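Local structure of beta-hydroxyacid dehydrogenase, 3-hydroxyisobutyrate dehydrogenase (Saccharomonospora xinjiangensis XJ-54, 6GRL) at residues R37-R42 with L166-G171; T69-V74 with S96-L101; D133-G138 with L181-F186; D283-D288 with S296-L301. The protein acts as an S-selective imine reductase, probably reducing C=N bonds to amines with NADPH as the hydride donor. All blocks are in the same frame, centred on the assembly; numbering follows the deposited sequence. Where two conformers were deposited one is given.

Interaction 1 of 4, residues R37-R42 with L166-G171; sequences RAFVER and LRELGG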
loop_
_atom_site.group_PDB
_atom_site.type_symbol
_atom_site.label_atom_id
_atom_site.label_comp_id
_atom_site.label_asym_id
_atom_site.label_seq_id
_atom_site.Cartn_x
_atom_site.Cartn_y
_atom_site.Cartn_z
ATOM N N ARG A 37 -19.761 -0.219 -8.395
ATOM C CA ARG A 37 -20.700 -1.322 -8.209
ATOM C C ARG A 37 -21.005 -1.541 -6.734
ATOM O O ARG A 37 -22.165 -1.744 -6.355
ATOM C CB ARG A 37 -20.142 -2.604 -8.826
ATOM C CG ARG A 37 -20.346 -2.733 -10.323
ATOM C CD ARG A 37 -20.185 -4.181 -10.769
ATOM N NE ARG A 37 -18.892 -4.733 -10.373
ATOM C CZ ARG A 37 -17.785 -4.638 -11.103
ATOM N NH1 ARG A 37 -17.811 -4.013 -12.271
ATOM N NH2 ARG A 37 -16.651 -5.169 -10.665
ATOM N N ALA A 38 -19.975 -1.506 -5.885
ATOM C CA ALA A 38 -20.182 -1.731 -4.460
ATOM C C ALA A 38 -21.109 -0.680 -3.864
ATOM O O ALA A 38 -21.977 -1.001 -3.043
ATOM C CB ALA A 38 -18.841 -1.743 -3.728
ATOM N N PHE A 39 -20.949 0.580 -4.272
ATOM C CA PHE A 39 -21.822 1.635 -3.765
ATOM C C PHE A 39 -23.243 1.476 -4.292
ATOM O O PHE A 39 -24.210 1.676 -3.549
ATOM C CB PHE A 39 -21.254 3.006 -4.132
ATOM C CG PHE A 39 -20.053 3.402 -3.317
ATOM C CD1 PHE A 39 -19.990 3.114 -1.964
ATOM C CD2 PHE A 39 -18.985 4.059 -3.907
ATOM C CE1 PHE A 39 -18.886 3.477 -1.212
ATOM C CE2 PHE A 39 -17.877 4.425 -3.161
ATOM C CZ PHE A 39 -17.830 4.133 -1.812
ATOM N N VAL A 40 -23.389 1.109 -5.569
ATOM C CA VAL A 40 -24.719 0.902 -6.140
ATOM C C VAL A 40 -25.452 -0.203 -5.389
ATOM O O VAL A 40 -26.628 -0.063 -5.030
ATOM C CB VAL A 40 -24.617 0.586 -7.644
ATOM C CG1 VAL A 40 -25.950 0.078 -8.173
ATOM C CG2 VAL A 40 -24.166 1.812 -8.419
ATOM N N GLU A 41 -24.761 -1.315 -5.131
ATOM C CA GLU A 41 -25.379 -2.452 -4.460
ATOM C C GLU A 41 -25.745 -2.149 -3.012
ATOM O O GLU A 41 -26.586 -2.851 -2.440
ATOM C CB GLU A 41 -24.449 -3.664 -4.522
ATOM C CG GLU A 41 -24.175 -4.158 -5.935
ATOM C CD GLU A 41 -23.055 -5.180 -5.995
ATOM O OE1 GLU A 41 -22.493 -5.517 -4.932
ATOM O OE2 GLU A 41 -22.729 -5.637 -7.111
ATOM N N ARG A 42 -25.136 -1.131 -2.409
ATOM C CA ARG A 42 -25.439 -0.745 -1.037
ATOM C C ARG A 42 -26.530 0.316 -0.950
ATOM O O ARG A 42 -26.770 0.852 0.137
ATOM C CB ARG A 42 -24.171 -0.249 -0.335
ATOM C CG ARG A 42 -23.154 -1.343 -0.040
ATOM C CD ARG A 42 -23.785 -2.511 0.702
ATOM N NE ARG A 42 -23.862 -2.272 2.140
ATOM C CZ ARG A 42 -22.880 -2.533 2.997
ATOM N NH1 ARG A 42 -21.736 -3.044 2.563
ATOM N NH2 ARG A 42 -23.041 -2.282 4.289
ATOM N N LEU A 166 -16.699 3.976 3.893
ATOM C CA LEU A 166 -15.452 3.414 3.383
ATOM C C LEU A 166 -15.381 1.908 3.612
ATOM O O LEU A 166 -14.851 1.174 2.769
ATOM C CB LEU A 166 -14.260 4.109 4.037
ATOM C CG LEU A 166 -14.192 5.628 3.872
ATOM C CD1 LEU A 166 -13.025 6.199 4.664
ATOM C CD2 LEU A 166 -14.087 6.008 2.401
ATOM N N ARG A 167 -15.906 1.425 4.742
ATOM C CA ARG A 167 -15.834 -0.004 5.029
ATOM C C ARG A 167 -16.765 -0.827 4.150
ATOM O O ARG A 167 -16.696 -2.060 4.192
ATOM C CB ARG A 167 -16.136 -0.274 6.507
ATOM C CG ARG A 167 -17.568 -0.002 6.924
ATOM C CD ARG A 167 -17.909 -0.688 8.239
ATOM N NE ARG A 167 -17.434 0.077 9.390
ATOM C CZ ARG A 167 -18.227 0.587 10.326
ATOM N NH1 ARG A 167 -19.540 0.418 10.254
ATOM N NH2 ARG A 167 -17.707 1.271 11.337
ATOM N N GLU A 168 -17.628 -0.183 3.362
ATOM C CA GLU A 168 -18.406 -0.901 2.361
ATOM C C GLU A 168 -17.539 -1.432 1.229
ATOM O O GLU A 168 -17.998 -2.292 0.470
ATOM C CB GLU A 168 -19.502 0.004 1.794
ATOM C CG GLU A 168 -20.472 0.544 2.837
ATOM C CD GLU A 168 -21.519 1.469 2.243
ATOM O OE1 GLU A 168 -21.423 1.784 1.039
ATOM O OE2 GLU A 168 -22.438 1.882 2.981
ATOM N N LEU A 169 -16.306 -0.943 1.100
ATOM C CA LEU A 169 -15.393 -1.411 0.067
ATOM C C LEU A 169 -14.465 -2.519 0.547
ATOM O O LEU A 169 -13.852 -3.196 -0.285
ATOM C CB LEU A 169 -14.557 -0.240 -0.461
ATOM C CG LEU A 169 -15.346 0.976 -0.951
ATOM C CD1 LEU A 169 -14.407 2.075 -1.426
ATOM C CD2 LEU A 169 -16.312 0.575 -2.057
ATOM N N GLY A 170 -14.352 -2.714 1.852
ATOM C CA GLY A 170 -13.467 -3.717 2.408
ATOM C C GLY A 170 -12.991 -3.286 3.781
ATOM O O GLY A 170 -13.541 -2.373 4.390
ATOM N N GLY A 171 -11.958 -3.975 4.261
ATOM C CA GLY A 171 -11.336 -3.584 5.515
ATOM C C GLY A 171 -10.654 -2.231 5.385
ATOM O O GLY A 171 -10.032 -1.921 4.370
HETATM O O HOH W 1 -25.477 1.376 2.866
#

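Interaction 2 of 4, residues T69-V74 with S96-L101; sequences TPDEAV and SVTSSL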
loop_
_atom_site.group_PDB
_atom_site.type_symbol
_atom_site.label_atom_id
_atom_site.label_comp_id
_atom_site.label_asym_id
_atom_site.label_seq_id
_atom_site.Cartn_x
_atom_site.Cartn_y
_atom_site.Cartn_z
ATOM N N THR A 69 -19.787 15.164 -17.856
ATOM C CA THR A 69 -18.566 15.877 -17.499
ATOM C C THR A 69 -18.259 15.646 -16.031
ATOM O O THR A 69 -19.153 15.323 -15.243
ATOM C CB THR A 69 -18.705 17.385 -17.757
ATOM O OG1 THR A 69 -19.719 17.926 -16.901
ATOM C CG2 THR A 69 -19.069 17.654 -19.209
ATOM N N PRO A 70 -16.991 15.797 -15.629
ATOM C CA PRO A 70 -16.681 15.754 -14.192
ATOM C C PRO A 70 -17.430 16.803 -13.391
ATOM O O PRO A 70 -17.767 16.550 -12.228
ATOM C CB PRO A 70 -15.164 15.987 -14.154
ATOM C CG PRO A 70 -14.683 15.514 -15.489
ATOM C CD PRO A 70 -15.775 15.867 -16.458
ATOM N N ASP A 71 -17.704 17.969 -13.981
ATOM C CA ASP A 71 -18.501 18.982 -13.297
ATOM C C ASP A 71 -19.888 18.451 -12.961
ATOM O O ASP A 71 -20.347 18.555 -11.818
ATOM C CB ASP A 71 -18.606 20.239 -14.162
ATOM C CG ASP A 71 -17.497 21.231 -13.885
ATOM O OD1 ASP A 71 -17.070 21.331 -12.718
ATOM O OD2 ASP A 71 -17.054 21.912 -14.834
ATOM N N GLU A 72 -20.575 17.880 -13.954
ATOM C CA GLU A 72 -21.887 17.293 -13.706
ATOM C C GLU A 72 -21.812 16.178 -12.672
ATOM O O GLU A 72 -22.737 16.012 -11.869
ATOM C CB GLU A 72 -22.478 16.771 -15.017
ATOM C CG GLU A 72 -23.813 16.058 -14.873
ATOM C CD GLU A 72 -24.316 15.494 -16.189
ATOM O OE1 GLU A 72 -23.685 15.761 -17.233
ATOM O OE2 GLU A 72 -25.339 14.778 -16.178
ATOM N N ALA A 73 -20.716 15.420 -12.661
ATOM C CA ALA A 73 -20.600 14.308 -11.726
ATOM C C ALA A 73 -20.451 14.804 -10.292
ATOM O O ALA A 73 -21.122 14.304 -9.382
ATOM C CB ALA A 73 -19.424 13.415 -12.120
ATOM N N VAL A 74 -19.580 15.793 -10.070
ATOM C CA VAL A 74 -19.351 16.258 -8.704
ATOM C C VAL A 74 -20.552 17.038 -8.184
ATOM O O VAL A 74 -20.788 17.086 -6.970
ATOM C CB VAL A 74 -18.056 17.090 -8.615
ATOM C CG1 VAL A 74 -16.858 16.267 -9.069
ATOM C CG2 VAL A 74 -18.175 18.378 -9.419
ATOM N N SER A 96 -10.347 19.974 -14.715
ATOM C CA SER A 96 -11.466 20.316 -15.584
ATOM C C SER A 96 -12.719 20.699 -14.809
ATOM O O SER A 96 -13.738 21.023 -15.430
ATOM C CB SER A 96 -11.778 19.144 -16.519
ATOM O OG SER A 96 -12.190 18.004 -15.783
ATOM N N VAL A 97 -12.671 20.667 -13.482
ATOM C CA VAL A 97 -13.833 20.985 -12.659
ATOM C C VAL A 97 -13.959 22.499 -12.552
ATOM O O VAL A 97 -13.017 23.183 -12.139
ATOM C CB VAL A 97 -13.719 20.338 -11.273
ATOM C CG1 VAL A 97 -14.883 20.761 -10.389
ATOM C CG2 VAL A 97 -13.660 18.822 -11.397
ATOM N N THR A 98 -15.122 23.025 -12.928
ATOM C CA THR A 98 -15.413 24.445 -12.803
ATOM C C THR A 98 -16.475 24.732 -11.752
ATOM O O THR A 98 -16.750 25.903 -11.469
ATOM C CB THR A 98 -15.852 25.020 -14.154
ATOM O OG1 THR A 98 -17.148 24.513 -14.495
ATOM C CG2 THR A 98 -14.861 24.631 -15.240
ATOM N N SER A 99 -17.073 23.701 -11.165
ATOM C CA SER A 99 -18.091 23.873 -10.144
ATOM C C SER A 99 -17.458 23.915 -8.756
ATOM O O SER A 99 -16.344 23.433 -8.536
ATOM C CB SER A 99 -19.121 22.746 -10.218
ATOM O OG SER A 99 -19.605 22.590 -11.541
ATOM N N SER A 100 -18.192 24.503 -7.816
ATOM C CA SER A 100 -17.707 24.619 -6.449
ATOM C C SER A 100 -17.626 23.251 -5.784
ATOM O O SER A 100 -18.526 22.419 -5.921
ATOM C CB SER A 100 -18.621 25.539 -5.639
ATOM O OG SER A 100 -18.296 25.498 -4.259
ATOM N N LEU A 101 -16.531 23.020 -5.062
ATOM C CA LEU A 101 -16.366 21.821 -4.251
ATOM C C LEU A 101 -16.495 22.116 -2.763
ATOM O O LEU A 101 -16.192 21.246 -1.939
ATOM C CB LEU A 101 -15.013 21.163 -4.542
ATOM C CG LEU A 101 -14.771 20.764 -5.999
ATOM C CD1 LEU A 101 -13.349 20.263 -6.185
ATOM C CD2 LEU A 101 -15.775 19.713 -6.451
HETATM O O HOH W 2 -16.065 19.218 -16.190
#

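Interaction 3 of 4, residues D133-G138 with L181-F186; sequences DGKIMG and LAAVEF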
loop_
_atom_site.group_PDB
_atom_site.type_symbol
_atom_site.label_atom_id
_atom_site.label_comp_id
_atom_site.label_asym_id
_atom_site.label_seq_id
_atom_site.Cartn_x
_atom_site.Cartn_y
_atom_site.Cartn_z
ATOM N N ASP A 133 -6.990 10.497 1.517
ATOM C CA ASP A 133 -6.225 9.709 0.565
ATOM C C ASP A 133 -6.307 8.243 0.960
ATOM O O ASP A 133 -6.077 7.895 2.124
ATOM C CB ASP A 133 -4.767 10.163 0.508
ATOM C CG ASP A 133 -4.085 9.739 -0.774
ATOM O OD1 ASP A 133 -3.307 8.761 -0.747
ATOM O OD2 ASP A 133 -4.341 10.377 -1.815
ATOM N N GLY A 134 -6.643 7.396 -0.004
ATOM C CA GLY A 134 -6.770 5.976 0.248
ATOM C C GLY A 134 -5.947 5.160 -0.728
ATOM O O GLY A 134 -5.732 5.552 -1.873
ATOM N N LYS A 135 -5.485 4.008 -0.247
ATOM C CA LYS A 135 -4.737 3.058 -1.062
ATOM C C LYS A 135 -5.325 1.670 -0.862
ATOM O O LYS A 135 -5.579 1.257 0.275
ATOM C CB LYS A 135 -3.246 3.076 -0.707
ATOM C CG LYS A 135 -2.569 4.411 -0.995
ATOM C CD LYS A 135 -2.465 4.669 -2.493
ATOM C CE LYS A 135 -2.039 6.100 -2.791
ATOM N NZ LYS A 135 -3.190 7.050 -2.779
ATOM N N ILE A 136 -5.533 0.954 -1.964
ATOM C CA ILE A 136 -6.271 -0.306 -1.967
ATOM C C ILE A 136 -5.297 -1.469 -2.089
ATOM O O ILE A 136 -4.406 -1.459 -2.948
ATOM C CB ILE A 136 -7.304 -0.340 -3.107
ATOM C CG1 ILE A 136 -8.305 0.806 -2.955
ATOM C CG2 ILE A 136 -8.019 -1.685 -3.142
ATOM C CD1 ILE A 136 -9.174 1.019 -4.176
ATOM N N MET A 137 -5.472 -2.473 -1.234
ATOM C CA MET A 137 -4.772 -3.748 -1.341
ATOM C C MET A 137 -5.803 -4.806 -1.718
ATOM O O MET A 137 -6.713 -5.098 -0.935
ATOM C CB MET A 137 -4.068 -4.107 -0.035
ATOM C CG MET A 137 -3.382 -2.939 0.648
ATOM S SD MET A 137 -1.759 -3.379 1.300
ATOM C CE MET A 137 -0.870 -3.726 -0.216
ATOM N N GLY A 138 -5.665 -5.370 -2.911
ATOM C CA GLY A 138 -6.574 -6.384 -3.396
ATOM C C GLY A 138 -6.987 -6.126 -4.827
ATOM O O GLY A 138 -6.655 -5.108 -5.431
ATOM N N LEU A 181 0.356 9.639 4.387
ATOM C CA LEU A 181 0.735 8.443 5.137
ATOM C C LEU A 181 0.222 7.164 4.489
ATOM O O LEU A 181 0.894 6.127 4.562
ATOM C CB LEU A 181 0.234 8.542 6.577
ATOM C CG LEU A 181 1.045 9.465 7.486
ATOM C CD1 LEU A 181 0.397 9.585 8.856
ATOM C CD2 LEU A 181 2.480 8.978 7.604
ATOM N N ALA A 182 -0.960 7.201 3.869
ATOM C CA ALA A 182 -1.460 6.012 3.184
ATOM C C ALA A 182 -0.568 5.650 2.005
ATOM O O ALA A 182 -0.320 4.466 1.742
ATOM C CB ALA A 182 -2.903 6.230 2.724
ATOM N N ALA A 183 -0.066 6.660 1.292
ATOM C CA ALA A 183 0.867 6.409 0.199
ATOM C C ALA A 183 2.198 5.882 0.721
ATOM O O ALA A 183 2.825 5.029 0.083
ATOM C CB ALA A 183 1.075 7.685 -0.616
ATOM N N VAL A 184 2.648 6.385 1.875
ATOM C CA VAL A 184 3.859 5.856 2.499
ATOM C C VAL A 184 3.673 4.383 2.839
ATOM O O VAL A 184 4.535 3.545 2.549
ATOM C CB VAL A 184 4.224 6.673 3.752
ATOM C CG1 VAL A 184 5.368 6.004 4.505
ATOM C CG2 VAL A 184 4.598 8.087 3.372
ATOM N N GLU A 185 2.539 4.051 3.462
ATOM C CA GLU A 185 2.263 2.668 3.834
ATOM C C GLU A 185 2.267 1.759 2.611
ATOM O O GLU A 185 2.870 0.679 2.626
ATOM C CB GLU A 185 0.919 2.587 4.561
ATOM C CG GLU A 185 0.572 1.210 5.099
ATOM C CD GLU A 185 1.264 0.905 6.412
ATOM O OE1 GLU A 185 1.693 1.858 7.096
ATOM O OE2 GLU A 185 1.368 -0.289 6.764
ATOM N N PHE A 186 1.605 2.190 1.536
ATOM C CA PHE A 186 1.505 1.360 0.339
ATOM C C PHE A 186 2.875 1.122 -0.285
ATOM O O PHE A 186 3.262 -0.023 -0.540
ATOM C CB PHE A 186 0.557 2.010 -0.669
ATOM C CG PHE A 186 0.277 1.161 -1.877
ATOM C CD1 PHE A 186 -0.737 0.218 -1.856
ATOM C CD2 PHE A 186 1.027 1.308 -3.033
ATOM C CE1 PHE A 186 -0.999 -0.566 -2.967
ATOM C CE2 PHE A 186 0.771 0.527 -4.146
ATOM C CZ PHE A 186 -0.243 -0.411 -4.112
HETATM O O HOH W 3 -1.463 9.035 1.045
#

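Interaction 4 of 4, residues D283-D288 with S296-L301; sequences DQRIAD and SSLFEL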
loop_
_atom_site.group_PDB
_atom_site.type_symbol
_atom_site.label_atom_id
_atom_site.label_comp_id
_atom_site.label_asym_id
_atom_site.label_seq_id
_atom_site.Cartn_x
_atom_site.Cartn_y
_atom_site.Cartn_z
ATOM N N ASP A 283 29.903 -6.666 11.070
ATOM C CA ASP A 283 31.281 -6.459 11.502
ATOM C C ASP A 283 31.457 -5.088 12.143
ATOM O O ASP A 283 32.209 -4.940 13.113
ATOM C CB ASP A 283 32.236 -6.626 10.320
ATOM C CG ASP A 283 32.351 -8.067 9.861
ATOM O OD1 ASP A 283 31.931 -8.970 10.613
ATOM O OD2 ASP A 283 32.874 -8.299 8.750
ATOM N N GLN A 284 30.768 -4.074 11.616
ATOM C CA GLN A 284 30.873 -2.738 12.196
ATOM C C GLN A 284 30.229 -2.683 13.575
ATOM O O GLN A 284 30.797 -2.102 14.507
ATOM C CB GLN A 284 30.238 -1.709 11.260
ATOM C CG GLN A 284 30.370 -0.274 11.743
ATOM C CD GLN A 284 31.816 0.167 11.869
ATOM O OE1 GLN A 284 32.641 -0.111 10.997
ATOM N NE2 GLN A 284 32.133 0.856 12.960
ATOM N N ARG A 285 29.048 -3.287 13.726
ATOM C CA ARG A 285 28.375 -3.286 15.022
ATOM C C ARG A 285 29.172 -4.068 16.059
ATOM O O ARG A 285 29.198 -3.699 17.239
ATOM C CB ARG A 285 26.965 -3.858 14.880
ATOM C CG ARG A 285 26.096 -3.690 16.115
ATOM C CD ARG A 285 25.624 -2.258 16.286
ATOM N NE ARG A 285 24.704 -2.129 17.413
ATOM C CZ ARG A 285 24.301 -0.970 17.921
ATOM N NH1 ARG A 285 24.739 0.171 17.405
ATOM N NH2 ARG A 285 23.463 -0.949 18.948
ATOM N N ILE A 286 29.832 -5.150 15.639
ATOM C CA ILE A 286 30.700 -5.888 16.552
ATOM C C ILE A 286 31.915 -5.048 16.925
ATOM O O ILE A 286 32.321 -5.003 18.093
ATOM C CB ILE A 286 31.112 -7.232 15.926
ATOM C CG1 ILE A 286 29.912 -8.175 15.847
ATOM C CG2 ILE A 286 32.245 -7.872 16.720
ATOM C CD1 ILE A 286 30.111 -9.329 14.893
ATOM N N ALA A 287 32.509 -4.363 15.944
ATOM C CA ALA A 287 33.659 -3.511 16.229
ATOM C C ALA A 287 33.285 -2.342 17.130
ATOM O O ALA A 287 34.142 -1.820 17.854
ATOM C CB ALA A 287 34.273 -3.003 14.925
ATOM N N ASP A 288 32.022 -1.920 17.106
ATOM C CA ASP A 288 31.550 -0.839 17.961
ATOM C C ASP A 288 31.275 -1.287 19.390
ATOM O O ASP A 288 30.846 -0.464 20.207
ATOM C CB ASP A 288 30.286 -0.211 17.367
ATOM C CG ASP A 288 30.552 0.521 16.064
ATOM O OD1 ASP A 288 31.712 0.920 15.832
ATOM O OD2 ASP A 288 29.601 0.700 15.275
ATOM N N SER A 296 18.489 -6.931 14.814
ATOM C CA SER A 296 17.701 -5.703 14.840
ATOM C C SER A 296 18.551 -4.492 15.204
ATOM O O SER A 296 18.217 -3.365 14.823
ATOM C CB SER A 296 16.535 -5.848 15.818
ATOM O OG SER A 296 16.996 -6.061 17.140
ATOM N N SER A 297 19.656 -4.703 15.923
ATOM C CA SER A 297 20.519 -3.593 16.313
ATOM C C SER A 297 21.244 -2.974 15.125
ATOM O O SER A 297 21.742 -1.850 15.239
ATOM C CB SER A 297 21.534 -4.055 17.359
ATOM O OG SER A 297 22.513 -4.902 16.783
ATOM N N LEU A 298 21.315 -3.678 13.992
ATOM C CA LEU A 298 21.925 -3.099 12.801
ATOM C C LEU A 298 21.146 -1.895 12.290
ATOM O O LEU A 298 21.691 -1.099 11.517
ATOM C CB LEU A 298 22.039 -4.156 11.702
ATOM C CG LEU A 298 22.837 -5.407 12.080
ATOM C CD1 LEU A 298 22.848 -6.408 10.935
ATOM C CD2 LEU A 298 24.258 -5.046 12.497
ATOM N N PHE A 299 19.886 -1.747 12.707
ATOM C CA PHE A 299 19.107 -0.573 12.329
ATOM C C PHE A 299 19.751 0.711 12.834
ATOM O O PHE A 299 19.576 1.773 12.225
ATOM C CB PHE A 299 17.682 -0.703 12.865
ATOM C CG PHE A 299 16.734 0.321 12.319
ATOM C CD1 PHE A 299 16.330 0.275 10.995
ATOM C CD2 PHE A 299 16.237 1.325 13.132
ATOM C CE1 PHE A 299 15.454 1.220 10.491
ATOM C CE2 PHE A 299 15.356 2.269 12.636
ATOM C CZ PHE A 299 14.965 2.216 11.312
ATOM N N GLU A 300 20.504 0.634 13.935
ATOM C CA GLU A 300 21.184 1.817 14.450
ATOM C C GLU A 300 22.254 2.316 13.487
ATOM O O GLU A 300 22.586 3.507 13.497
ATOM C CB GLU A 300 21.802 1.515 15.816
ATOM C CG GLU A 300 20.787 1.156 16.887
ATOM C CD GLU A 300 19.896 2.324 17.263
ATOM O OE1 GLU A 300 20.392 3.470 17.292
ATOM O OE2 GLU A 300 18.697 2.095 17.527
ATOM N N LEU A 301 22.800 1.429 12.653
ATOM C CA LEU A 301 23.794 1.830 11.667
ATOM C C LEU A 301 23.168 2.413 10.409
ATOM O O LEU A 301 23.827 3.188 9.707
ATOM C CB LEU A 301 24.678 0.638 11.291
ATOM C CG LEU A 301 25.627 0.125 12.375
ATOM C CD1 LEU A 301 26.317 -1.147 11.913
ATOM C CD2 LEU A 301 26.646 1.193 12.738
#

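Interaction 1 of 4, residues R37-R42 with L166-G171
Ala38, near the end of helix 30-41, comes nearest to Leu169 at the close of the type I beta turn Leu166-Leu169, with their CA atoms 6.6 Å apart. The two elements belong to the Rossmann-type domain, where the helix packs beside the turn that leads from helix 156-166 into strand 171-174. Ala38 suits this place because its small methyl lets the turn come close: Ala38 CB meets Leu169 CD2 at 3.8 Å. With CG anti to the carbonyl carbon (chi1 -74°), Phe39 sends its ring toward the same leucine, whose CD2 lies over a ring face in a CH-pi contact, 4.2 Å from the centroid. Glu168 OE1 comes in at the ring edge, 3.6 Å from Phe39 CD1. That carboxylate oxygen is hydrogen-bonded to His44, whose ring also packs edge-to-face with Phe39. Arg42 was modelled in two conformers; in one of them Glu168 CG lies over a face of its guanidinium, 3.8 Å from Arg42 NH1. The guanidinium and carboxylate planes are 26° apart, and Glu168 OE2, 4.4 Å from Arg42 NH2, lies well out of the guanidinium plane, so no N-H points at it. Water 1 donates to both Arg42 O and Glu168 OE2, linking helix end and turn. With Glu168 replaced by an alanine, His44 would probably lose its acceptor and Arg42 the chain it stacks on and the nearby negative charge. The contact thus joins an apolar interior to a polar outer side, where hydrogen bonds to His44 and a water hold the carboxylate while its attraction to the arginine is probably only diffuse.

Interaction 2 of 4, residues T69-V74 with S96-L101
Within the Rossmann-type domain, Asp71 in the N-terminal turn of helix 70-74 holds the loop Ser96-Leu101, which runs from helix 87-95 toward strand 105-108. Thr69 is the N-cap of the helix, its OG1 accepting from Glu72 N, and Pro70 fits the first turn, where a missing N-H costs no helical bond. The carboxylate of Asp71 gathers successive amides of the loop. Thr98 N donates to the syn lone pair of Asp71 OD1 at 2.6 Å, and Ser99 N reaches the same oxygen at 2.8 Å from above the carboxylate plane. A weak branch also runs from Thr98 N to Asp71 OD2. Thr98 places its hydroxyl between its own N and carbonyl carbon (chi1 70°), from where OG1 donates to Asp71 OD2 at 2.6 Å, again from above the plane. Aspartate suits this place because one short, two-oxygen group can satisfy several donors, and the nearby helix start probably favours its negative charge. Next to the polar cluster, branched residues fill in: Val74 and Val97 meet tip to tip, while Val74 CG2 lies 4.0 Å from Leu101 CD2. Pro70 CG rests 3.5 Å from Ser96 OG, a hydroxyl engaged with the carbonyl of Val93. At the margin, water 2 accepts from Asp71 N at 3.0 Å and donates to Ser96 O.

Interaction 3 of 4, residues D133-G138 with L181-F186
The ammonium nitrogen of Lys135, whose chain lies against Ala182 and Phe186, is gripped by three oxygens. Lys135 NZ forms a salt bridge with Asp133 OD1 at 2.7 Å, on the syn side but tilted out of the carboxylate plane, and donates to Gly134 O at 3.1 Å from above the carbonyl plane; the carbonyl of Thr110 is the third acceptor. Bends at chi2 and chi4 curl the lysine back along its own strand to reach them. Asp133 OD2 is hydrogen-bonded to Tyr131 OH. Strand 133-137 and helix 181-186 run nearly parallel, 23° apart, with axes 7.4 Å from each other. Alanine suits such closeness: Ala182 CB sits 3.6 Å from Asp133 O. Lysine methylene meets helix backbone where Lys135 CG passes 3.5 Å from Ala182 O. One turn on, Phe186 sets its CG anti to the backbone N (chi1 -174°), bringing the ring to Lys135 CB and, through CE1, to Ile136 O at 3.5 Å; Met137 CE touches CE1 obliquely, the two side chains sliding past each other in opposite directions. Water 3 donates to Asp133 OD1 and accepts from Ala183 N. A leucine in place of Lys135 would probably leave Asp133 without its positive mate and the carbonyls of Gly134 and Thr110 without this donor. The contact therefore fixes the start of helix 181-209 to the Rossmann sheet, pairing an aliphatic interface with a buried lysine whose charge is probably balanced by Asp133.

Interaction 4 of 4, residues D283-D288 with S296-L301
Ser297 begins the contact by facing Arg285, in the all-helical C-terminal domain where the last turns of helix 273-287 pack against the short helical segment near the chain terminus. Its carbonyl O lies over one face of the Arg285 guanidinium, 3.7 Å from NE, and its hydroxyl OG turns to the carbonyl of Gly294 instead. A small serine leaves room for this flat group, which is directed to its own partner, Arg285 NH2 donating to Gln293. Leu298 follows with its CB pointing away, yet its methyl CD2 swings back to 3.8 Å from Arg285 CB, so the aliphatic base of the arginine serves as an apolar surface. Arg285 holds CG anti to the backbone N (chi1 -170°), which carries the chain across toward the other segment. Glu300 then passes the guanidinium obliquely, Glu300 CB standing 3.6 Å from Arg285 NH1. Its carboxylate instead binds the hydroxyl of Tyr244, and Glu300 OE1 is 5.5 Å from Arg285 NH1, so the opposite charges probably attract only at a distance. Leu301 closes the contact, its two methyls resting on Gln284: CD1 lies 4.0 Å from Gln284 CB, and CD2 lies 4.1 Å from Gln284 CG. Beside it Gln284 NE2 bonds weakly to the Asp288 carboxylate, and Leu301 CD2 comes 3.9 Å from Asp288 OD2.

Overall arrangement
From the N terminus, helix 30-41 opens interaction 1, whose loop closes only at the turn before strand 171-174 and so spans most of the Rossmann-type domain. Interaction 2 nests inside it, joining helix 70-74 to the loop before strand 105-108, with its centre about 23 Å from that of interaction 1. Interaction 3 starts on strand 130-137, within the loop of interaction 1, and closes beyond it on helix 181-209. The two therefore cross, and their centres are about 17 Å apart. Interaction 3 also ties the sheet to the helix leading into the C-terminal domain. Interaction 4 follows in series, a short closure in that domain, its centre about 47 Å from that of interaction 1.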